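Local coordinates for Non-structural protein 3 (Porcine deltacoronavirus, PDB 6LN0) that probably acts as a papain-like protease that cuts the viral polyprotein, joined to a macro domain likely to bind ADP-ribose, at residues A[174-179]-A[233-238]; A[194-199]-A[206-211]; A[296-301]-A[318-323]. One frame throughout, in Å; residues are numbered along the deposited sequence.

Contact 1 of 3, residues A[174-179]-A[233-238]; sequences TDYDQV and VYLKTC
Y176 and K236 meet as a CH-pi contact: K236 CG sits over the middle of the Y176 ring, 4.2 Å from its centroid and only 8° off the ring normal. Farther along, K236 bends at its last two torsions, which carries CE over the same ring and leaves NZ 3.5 Å from Y176 OH. L235 takes the ring from an oblique direction, its CB 4.0 Å from Y176 CD2, while its methyl CD2 reaches the backbone at D175 O (3.6 Å). One water spans the two segments, giving one proton to D175 O at 2.7 Å and the other to L235 O at 3.2 Å. L235 O also takes a weak backbone bond from C238 N. The CB of Y176 is directed at the helix, and its CG stands anti to the carbonyl carbon (chi1 -82°), which sets the ring alongside L235 and K236. T173 OG1 braces the loop from the strand before it, bonded to D175 N and Q178 O and weakly to Y176 N. A weak bond from Q178 N to D175 OD2 ties the loop from within, and H239 adds another weak one at Y176 O. The contact thus joins the hairpin loop between strands 168-173 and 180-184 to helix 228-237. Strand 209-212 touches both, I209 against Y176 and L211 against L235, and helix 293-302 packs on the far flank of the helix through Y234 and T237.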
loop_
_atom_site.group_PDB
_atom_site.type_symbol
_atom_site.label_atom_id
_atom_site.label_comp_id
_atom_site.label_asym_id
_atom_site.label_seq_id
_atom_site.Cartn_x
_atom_site.Cartn_y
_atom_site.Cartn_z
ATOM N N THR A 174 6.880 -0.446 -5.950
ATOM C CA THR A 174 7.177 -1.795 -5.478
ATOM C C THR A 174 8.551 -1.869 -4.812
ATOM O O THR A 174 8.945 -2.931 -4.320
ATOM C CB THR A 174 7.075 -2.800 -6.641
ATOM O OG1 THR A 174 8.166 -2.609 -7.543
ATOM C CG2 THR A 174 5.770 -2.606 -7.418
ATOM N N ASP A 175 9.196 -0.716 -4.656
ATOM C CA ASP A 175 10.629 -0.523 -4.815
ATOM C C ASP A 175 11.247 0.370 -3.740
ATOM O O ASP A 175 12.370 0.144 -3.278
ATOM C CB ASP A 175 10.856 0.154 -6.176
ATOM C CG ASP A 175 11.872 -0.549 -6.994
ATOM O OD1 ASP A 175 12.411 -1.531 -6.467
ATOM O OD2 ASP A 175 12.139 -0.125 -8.144
ATOM N N TYR A 176 10.520 1.426 -3.399
ATOM C CA TYR A 176 11.095 2.701 -2.995
ATOM C C TYR A 176 12.331 3.062 -3.831
ATOM O O TYR A 176 13.278 3.683 -3.347
ATOM C CB TYR A 176 11.343 2.667 -1.485
ATOM C CG TYR A 176 10.038 2.981 -0.803
ATOM C CD1 TYR A 176 9.598 4.304 -0.721
ATOM C CD2 TYR A 176 9.188 1.969 -0.337
ATOM C CE1 TYR A 176 8.393 4.630 -0.139
ATOM C CE2 TYR A 176 7.963 2.287 0.253
ATOM C CZ TYR A 176 7.575 3.631 0.344
ATOM O OH TYR A 176 6.378 4.028 0.905
ATOM N N ASP A 177 12.311 2.687 -5.104
ATOM C CA ASP A 177 13.246 3.171 -6.110
ATOM C C ASP A 177 12.415 3.948 -7.123
ATOM O O ASP A 177 12.207 5.157 -6.964
ATOM C CB ASP A 177 14.015 2.007 -6.755
ATOM C CG ASP A 177 14.926 2.451 -7.903
ATOM O OD1 ASP A 177 15.381 3.605 -7.894
ATOM O OD2 ASP A 177 15.204 1.644 -8.818
ATOM N N GLN A 178 11.867 3.266 -8.122
ATOM C CA GLN A 178 10.954 3.927 -9.048
ATOM C C GLN A 178 9.599 4.146 -8.383
ATOM O O GLN A 178 9.045 3.231 -7.769
ATOM C CB GLN A 178 10.792 3.090 -10.310
ATOM C CG GLN A 178 10.028 3.789 -11.424
ATOM C CD GLN A 178 10.745 5.034 -11.924
ATOM O OE1 GLN A 178 10.185 6.139 -11.909
ATOM N NE2 GLN A 178 11.998 4.865 -12.364
ATOM N N VAL A 179 9.058 5.353 -8.508
ATOM C CA VAL A 179 7.725 5.684 -8.013
ATOM C C VAL A 179 6.815 5.958 -9.210
ATOM O O VAL A 179 7.170 6.722 -10.121
ATOM C CB VAL A 179 7.768 6.890 -7.056
ATOM C CG1 VAL A 179 6.362 7.382 -6.741
ATOM C CG2 VAL A 179 8.557 6.537 -5.750
ATOM N N VAL A 233 10.122 -1.171 6.007
ATOM C CA VAL A 233 11.289 -0.677 6.711
ATOM C C VAL A 233 12.551 -1.066 5.956
ATOM O O VAL A 233 13.476 -0.257 5.776
ATOM C CB VAL A 233 11.309 -1.219 8.149
ATOM C CG1 VAL A 233 12.643 -0.880 8.832
ATOM C CG2 VAL A 233 10.094 -0.716 8.961
ATOM N N TYR A 234 12.577 -2.293 5.447
ATOM C CA TYR A 234 13.748 -2.766 4.723
ATOM C C TYR A 234 14.001 -1.925 3.483
ATOM O O TYR A 234 15.126 -1.471 3.244
ATOM C CB TYR A 234 13.564 -4.234 4.346
ATOM C CG TYR A 234 14.501 -4.698 3.265
ATOM C CD1 TYR A 234 15.840 -4.920 3.560
ATOM C CD2 TYR A 234 14.053 -4.936 1.947
ATOM C CE1 TYR A 234 16.733 -5.362 2.594
ATOM C CE2 TYR A 234 14.962 -5.388 0.949
ATOM C CZ TYR A 234 16.314 -5.588 1.307
ATOM O OH TYR A 234 17.277 -6.020 0.419
ATOM N N LEU A 235 12.964 -1.698 2.683
ATOM C CA LEU A 235 13.128 -0.946 1.445
ATOM C C LEU A 235 13.627 0.467 1.713
ATOM O O LEU A 235 14.489 0.979 0.990
ATOM C CB LEU A 235 11.804 -0.902 0.666
ATOM C CG LEU A 235 11.359 -2.243 0.085
ATOM C CD1 LEU A 235 9.902 -2.191 -0.388
ATOM C CD2 LEU A 235 12.290 -2.626 -1.044
ATOM N N LYS A 236 13.082 1.125 2.731
ATOM C CA LYS A 236 13.504 2.490 3.009
ATOM C C LYS A 236 14.922 2.539 3.591
ATOM O O LYS A 236 15.706 3.427 3.237
ATOM C CB LYS A 236 12.488 3.159 3.928
ATOM C CG LYS A 236 11.156 3.416 3.247
ATOM C CD LYS A 236 10.123 3.913 4.233
ATOM C CE LYS A 236 9.488 5.216 3.737
ATOM N NZ LYS A 236 7.995 5.175 3.800
ATOM N N THR A 237 15.288 1.577 4.449
ATOM C CA THR A 237 16.623 1.576 5.052
ATOM C C THR A 237 17.720 1.260 4.040
ATOM O O THR A 237 18.887 1.564 4.287
ATOM C CB THR A 237 16.666 0.583 6.224
ATOM O OG1 THR A 237 15.573 0.849 7.118
ATOM C CG2 THR A 237 17.971 0.687 7.005
ATOM N N CYS A 238 17.366 0.706 2.883
ATOM C CA CYS A 238 18.341 0.490 1.821
ATOM C C CYS A 238 18.942 1.787 1.297
ATOM O O CYS A 238 19.972 1.754 0.610
ATOM C CB CYS A 238 17.663 -0.305 0.705
ATOM S SG CYS A 238 17.656 -2.012 1.103
HETATM O O HOH W 1 14.755 0.708 -2.140
#

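Contact 2 of 3, residues A[194-199]-A[206-211]; sequences LFDGED and PGQIYL
Y210 lays its CB against CB of L194 at 4.1 Å, the two side chains crossing at about a right angle on one face of a small mixed sheet. Strand 194-195 is the edge strand here and runs antiparallel to 209-212, an arrangement consistent with the ubiquitin-like domain that precedes the protease core in coronavirus papain-like proteases. F195 and L211 form a hydrogen-bonded pair: F195 N gives to L211 O at 2.8 Å, and L211 N returns the bond to F195 O at 3.0 Å, 152° at the hydrogen and on a lone pair. Their CB atoms meet at 3.9 Å on the other face, turned toward helix 228-237, where C232 touches both side chains. CG of F195 stands anti to its own nitrogen (chi1 -165°), which swings the ring away from L211 toward F200, met edge to face. F195 O lies near the plane of the Y210 ring, 3.8 Å from Y210 CD1 at the ring edge, while Q208 CG covers one face from 3.6 Å above, offset toward the rim. K205 N bonds to Y210 OH, tethering the phenol end. Beyond the pair, the chain leaves the strand in a turn closed by D196 N to D199 O at 2.9 Å; G197 adopts a positive phi in it. From this turn D196 reaches back with its carboxylate nearly coplanar with the Q208 amide, and Q208 NE2 gives D196 OD1 a weak, strongly bent bond (3.1 Å, 121° at the hydrogen).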
loop_
_atom_site.group_PDB
_atom_site.type_symbol
_atom_site.label_atom_id
_atom_site.label_comp_id
_atom_site.label_asym_id
_atom_site.label_seq_id
_atom_site.Cartn_x
_atom_site.Cartn_y
_atom_site.Cartn_z
ATOM N N LEU A 194 -2.818 -1.306 -1.971
ATOM C CA LEU A 194 -2.031 -0.215 -1.424
ATOM C C LEU A 194 -1.728 -0.483 0.036
ATOM O O LEU A 194 -2.631 -0.793 0.816
ATOM C CB LEU A 194 -2.764 1.113 -1.591
ATOM C CG LEU A 194 -3.014 1.334 -3.076
ATOM C CD1 LEU A 194 -3.529 2.725 -3.332
ATOM C CD2 LEU A 194 -1.720 1.054 -3.838
ATOM N N PHE A 195 -0.445 -0.370 0.392
ATOM C CA PHE A 195 0.048 -0.638 1.735
ATOM C C PHE A 195 0.707 0.609 2.319
ATOM O O PHE A 195 1.580 1.218 1.694
ATOM C CB PHE A 195 1.022 -1.818 1.728
ATOM C CG PHE A 195 1.295 -2.377 3.082
ATOM C CD1 PHE A 195 0.333 -3.116 3.747
ATOM C CD2 PHE A 195 2.516 -2.161 3.703
ATOM C CE1 PHE A 195 0.586 -3.630 5.010
ATOM C CE2 PHE A 195 2.780 -2.683 4.964
ATOM C CZ PHE A 195 1.813 -3.406 5.616
ATOM N N ASP A 196 0.281 0.959 3.524
ATOM C CA ASP A 196 0.613 2.145 4.297
ATOM C C ASP A 196 1.966 2.068 4.999
ATOM O O ASP A 196 2.447 3.087 5.510
ATOM C CB ASP A 196 -0.481 2.306 5.355
ATOM C CG ASP A 196 -0.503 3.652 5.973
ATOM O OD1 ASP A 196 -0.359 4.648 5.225
ATOM O OD2 ASP A 196 -0.691 3.710 7.210
ATOM N N GLY A 197 2.580 0.893 5.057
ATOM C CA GLY A 197 3.632 0.621 6.001
ATOM C C GLY A 197 3.153 -0.098 7.247
ATOM O O GLY A 197 3.955 -0.773 7.905
ATOM N N GLU A 198 1.863 0.017 7.572
ATOM C CA GLU A 198 1.228 -0.697 8.673
ATOM C C GLU A 198 0.064 -1.571 8.230
ATOM O O GLU A 198 -0.107 -2.678 8.746
ATOM C CB GLU A 198 0.737 0.304 9.730
ATOM C CG GLU A 198 1.133 -0.042 11.172
ATOM C CD GLU A 198 2.643 0.112 11.451
ATOM O OE1 GLU A 198 3.340 -0.927 11.614
ATOM O OE2 GLU A 198 3.125 1.272 11.524
ATOM N N ASP A 199 -0.722 -1.118 7.260
ATOM C CA ASP A 199 -1.974 -1.770 6.902
ATOM C C ASP A 199 -2.366 -1.335 5.498
ATOM O O ASP A 199 -1.875 -0.325 4.988
ATOM C CB ASP A 199 -3.065 -1.414 7.914
ATOM C CG ASP A 199 -2.994 0.045 8.336
ATOM O OD1 ASP A 199 -3.087 0.921 7.443
ATOM O OD2 ASP A 199 -2.819 0.316 9.549
ATOM N N PRO A 206 -3.719 12.139 -0.954
ATOM C CA PRO A 206 -2.946 12.607 -2.114
ATOM C C PRO A 206 -1.488 12.913 -1.766
ATOM O O PRO A 206 -1.147 13.326 -0.652
ATOM C CB PRO A 206 -3.695 13.870 -2.562
ATOM C CG PRO A 206 -4.481 14.302 -1.370
ATOM C CD PRO A 206 -4.809 13.063 -0.593
ATOM N N GLY A 207 -0.614 12.690 -2.753
ATOM C CA GLY A 207 0.796 12.972 -2.620
ATOM C C GLY A 207 1.605 11.903 -1.925
ATOM O O GLY A 207 2.836 11.875 -2.081
ATOM N N GLN A 208 0.959 11.021 -1.174
ATOM C CA GLN A 208 1.640 10.041 -0.357
ATOM C C GLN A 208 1.960 8.801 -1.185
ATOM O O GLN A 208 1.203 8.408 -2.079
ATOM C CB GLN A 208 0.775 9.688 0.852
ATOM C CG GLN A 208 1.193 8.444 1.612
ATOM C CD GLN A 208 0.436 8.289 2.916
ATOM O OE1 GLN A 208 -0.143 9.254 3.427
ATOM N NE2 GLN A 208 0.451 7.076 3.479
ATOM N N ILE A 209 3.106 8.194 -0.893
ATOM C CA ILE A 209 3.584 7.046 -1.644
ATOM C C ILE A 209 3.189 5.779 -0.906
ATOM O O ILE A 209 3.392 5.670 0.307
ATOM C CB ILE A 209 5.099 7.111 -1.840
ATOM C CG1 ILE A 209 5.487 8.421 -2.516
ATOM C CG2 ILE A 209 5.564 5.921 -2.628
ATOM C CD1 ILE A 209 6.983 8.516 -2.735
ATOM N N TYR A 210 2.626 4.824 -1.635
ATOM C CA TYR A 210 2.126 3.589 -1.063
ATOM C C TYR A 210 2.859 2.423 -1.702
ATOM O O TYR A 210 3.242 2.471 -2.878
ATOM C CB TYR A 210 0.603 3.435 -1.280
ATOM C CG TYR A 210 -0.231 4.429 -0.516
ATOM C CD1 TYR A 210 -0.633 4.163 0.785
ATOM C CD2 TYR A 210 -0.618 5.636 -1.095
ATOM C CE1 TYR A 210 -1.386 5.067 1.490
ATOM C CE2 TYR A 210 -1.361 6.544 -0.397
ATOM C CZ TYR A 210 -1.755 6.253 0.893
ATOM O OH TYR A 210 -2.507 7.161 1.607
ATOM N N LEU A 211 3.072 1.380 -0.916
ATOM C CA LEU A 211 3.610 0.143 -1.464
ATOM C C LEU A 211 2.479 -0.577 -2.195
ATOM O O LEU A 211 1.425 -0.852 -1.610
ATOM C CB LEU A 211 4.197 -0.731 -0.353
ATOM C CG LEU A 211 4.966 -1.991 -0.773
ATOM C CD1 LEU A 211 6.213 -1.650 -1.601
ATOM C CD2 LEU A 211 5.359 -2.811 0.438
#

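Contact 3 of 3, residues A[296-301]-A[318-323]; sequences VAWIYA and SLLVSN
The side chains of W298 and L319 meet from opposite directions, carried by two helices, 293-302 and 313-322, that cross steeply at 111° with their local axes 11.2 Å apart, probably in the helical thumb of the papain-like fold. The apolar contacts carry most of the interface. L319 CD2 makes a CH-pi contact over one face of the indole, 4.0 Å from the centroid of the W298 six-membered ring, while L320 CD2 comes to the ring edge, 3.7 Å from W298 CZ3. L320 CD2 also presses on I299 CD1 at 3.4 Å, a tight methyl-methyl fit. With its CG anti to the backbone nitrogen, W298 extends across to L319 and L320, and I280 and L283 of helix 278-287 also touch it. A further edge contact comes from the N323 amide, turned 85° to the indole, which brings ND2 3.6 Å from W298 CH2. Hydrogen bonds satisfy the polar groups outside the pair of segments: W298 NE1 by L224 O, N323 OD1 by R277 NE. Within its own helix end, N323 ND2 donates almost straight to L319 O (3.0 Å, 176°), whose carbonyl takes the N323 backbone N from the opposite face of its plane.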
loop_
_atom_site.group_PDB
_atom_site.type_symbol
_atom_site.label_atom_id
_atom_site.label_comp_id
_atom_site.label_asym_id
_atom_site.label_seq_id
_atom_site.Cartn_x
_atom_site.Cartn_y
_atom_site.Cartn_z
ATOM N N VAL A 296 22.546 -4.671 5.761
ATOM C CA VAL A 296 22.294 -3.932 6.994
ATOM C C VAL A 296 20.819 -3.598 7.138
ATOM O O VAL A 296 20.257 -3.656 8.242
ATOM C CB VAL A 296 23.159 -2.656 7.031
ATOM C CG1 VAL A 296 22.745 -1.797 8.183
ATOM C CG2 VAL A 296 24.644 -3.026 7.177
ATOM N N ALA A 297 20.179 -3.193 6.037
ATOM C CA ALA A 297 18.750 -2.900 6.082
ATOM C C ALA A 297 17.958 -4.148 6.458
ATOM O O ALA A 297 17.027 -4.092 7.273
ATOM C CB ALA A 297 18.284 -2.346 4.738
ATOM N N TRP A 298 18.331 -5.287 5.894
ATOM C CA TRP A 298 17.745 -6.543 6.337
ATOM C C TRP A 298 17.931 -6.763 7.839
ATOM O O TRP A 298 17.035 -7.293 8.506
ATOM C CB TRP A 298 18.345 -7.697 5.538
ATOM C CG TRP A 298 17.789 -9.017 5.925
ATOM C CD1 TRP A 298 16.515 -9.494 5.683
ATOM C CD2 TRP A 298 18.478 -10.057 6.626
ATOM N NE1 TRP A 298 16.387 -10.768 6.191
ATOM C CE2 TRP A 298 17.573 -11.139 6.770
ATOM C CE3 TRP A 298 19.767 -10.183 7.135
ATOM C CZ2 TRP A 298 17.922 -12.318 7.419
ATOM C CZ3 TRP A 298 20.117 -11.368 7.772
ATOM C CH2 TRP A 298 19.203 -12.413 7.907
ATOM N N ILE A 299 19.078 -6.378 8.405
ATOM C CA ILE A 299 19.261 -6.605 9.838
ATOM C C ILE A 299 18.299 -5.740 10.628
ATOM O O ILE A 299 17.657 -6.203 11.579
ATOM C CB ILE A 299 20.712 -6.344 10.277
ATOM C CG1 ILE A 299 21.684 -7.140 9.432
ATOM C CG2 ILE A 299 20.870 -6.657 11.748
ATOM C CD1 ILE A 299 22.078 -8.368 10.006
ATOM N N TYR A 300 18.200 -4.465 10.260
ATOM C CA TYR A 300 17.328 -3.556 10.996
ATOM C C TYR A 300 15.870 -3.976 10.903
ATOM O O TYR A 300 15.140 -3.915 11.901
ATOM C CB TYR A 300 17.478 -2.139 10.469
ATOM C CG TYR A 300 18.548 -1.313 11.153
ATOM C CD1 TYR A 300 18.237 -0.531 12.250
ATOM C CD2 TYR A 300 19.858 -1.288 10.668
ATOM C CE1 TYR A 300 19.185 0.247 12.855
ATOM C CE2 TYR A 300 20.807 -0.516 11.262
ATOM C CZ TYR A 300 20.471 0.252 12.366
ATOM O OH TYR A 300 21.418 1.032 12.985
ATOM N N ALA A 301 15.416 -4.391 9.709
ATOM C CA ALA A 301 14.008 -4.770 9.549
ATOM C C ALA A 301 13.699 -6.096 10.244
ATOM O O ALA A 301 12.599 -6.283 10.774
ATOM C CB ALA A 301 13.640 -4.861 8.065
ATOM N N SER A 318 21.896 -13.861 16.676
ATOM C CA SER A 318 20.939 -14.954 16.610
ATOM C C SER A 318 20.185 -14.942 15.285
ATOM O O SER A 318 19.881 -16.005 14.728
ATOM C CB SER A 318 19.974 -14.876 17.785
ATOM O OG SER A 318 18.746 -15.508 17.447
ATOM N N LEU A 319 19.886 -13.751 14.758
ATOM C CA LEU A 319 19.286 -13.650 13.432
ATOM C C LEU A 319 20.208 -14.226 12.365
ATOM O O LEU A 319 19.785 -15.036 11.535
ATOM C CB LEU A 319 18.956 -12.194 13.112
ATOM C CG LEU A 319 18.619 -11.991 11.640
ATOM C CD1 LEU A 319 17.192 -12.398 11.408
ATOM C CD2 LEU A 319 18.850 -10.549 11.248
ATOM N N LEU A 320 21.480 -13.834 12.383
ATOM C CA LEU A 320 22.411 -14.300 11.362
ATOM C C LEU A 320 22.582 -15.807 11.415
ATOM O O LEU A 320 22.516 -16.487 10.382
ATOM C CB LEU A 320 23.761 -13.607 11.531
ATOM C CG LEU A 320 23.694 -12.080 11.442
ATOM C CD1 LEU A 320 25.111 -11.502 11.563
ATOM C CD2 LEU A 320 22.974 -11.610 10.150
ATOM N N VAL A 321 22.792 -16.351 12.623
ATOM C CA VAL A 321 23.098 -17.777 12.772
ATOM C C VAL A 321 21.911 -18.634 12.336
ATOM O O VAL A 321 22.075 -19.649 11.647
ATOM C CB VAL A 321 23.526 -18.086 14.223
ATOM C CG1 VAL A 321 23.420 -19.570 14.500
ATOM C CG2 VAL A 321 24.936 -17.598 14.475
ATOM N N SER A 322 20.702 -18.238 12.709
ATOM C CA SER A 322 19.541 -19.019 12.305
ATOM C C SER A 322 19.256 -18.946 10.803
ATOM O O SER A 322 18.508 -19.788 10.298
ATOM C CB SER A 322 18.310 -18.567 13.074
ATOM O OG SER A 322 17.940 -17.312 12.603
ATOM N N ASN A 323 19.816 -17.975 10.071
ATOM C CA ASN A 323 19.690 -17.940 8.618
ATOM C C ASN A 323 20.871 -18.591 7.925
ATOM O O ASN A 323 21.092 -18.353 6.724
ATOM C CB ASN A 323 19.530 -16.514 8.111
ATOM C CG ASN A 323 18.131 -16.032 8.232
ATOM O OD1 ASN A 323 17.323 -16.190 7.322
ATOM N ND2 ASN A 323 17.827 -15.428 9.356
#

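How the contacts relate
After the macro domain, the chain reaches the hairpin loop 174-179, which contact 1 ties to helix 228-237. Contact 2 closes a much shorter loop between 194-199 and 206-211, and it lies within the span 174-238 that contact 1 closes. Contact 3, between 296-301 and 318-323, follows in series and closes the short loop between helices 293-302 and 313-322. Contacts 1 and 2 touch: L235 CD1 meets L211 CD1 at 3.9 Å, tying the helix to the small sheet. The far side of the same helix bears on contact 3, with Y234 CD1 3.4 Å from W298 N. Contacts 2 and 3 do not touch; helix 228-237 links the small sheet to helices 293-302 and 313-322.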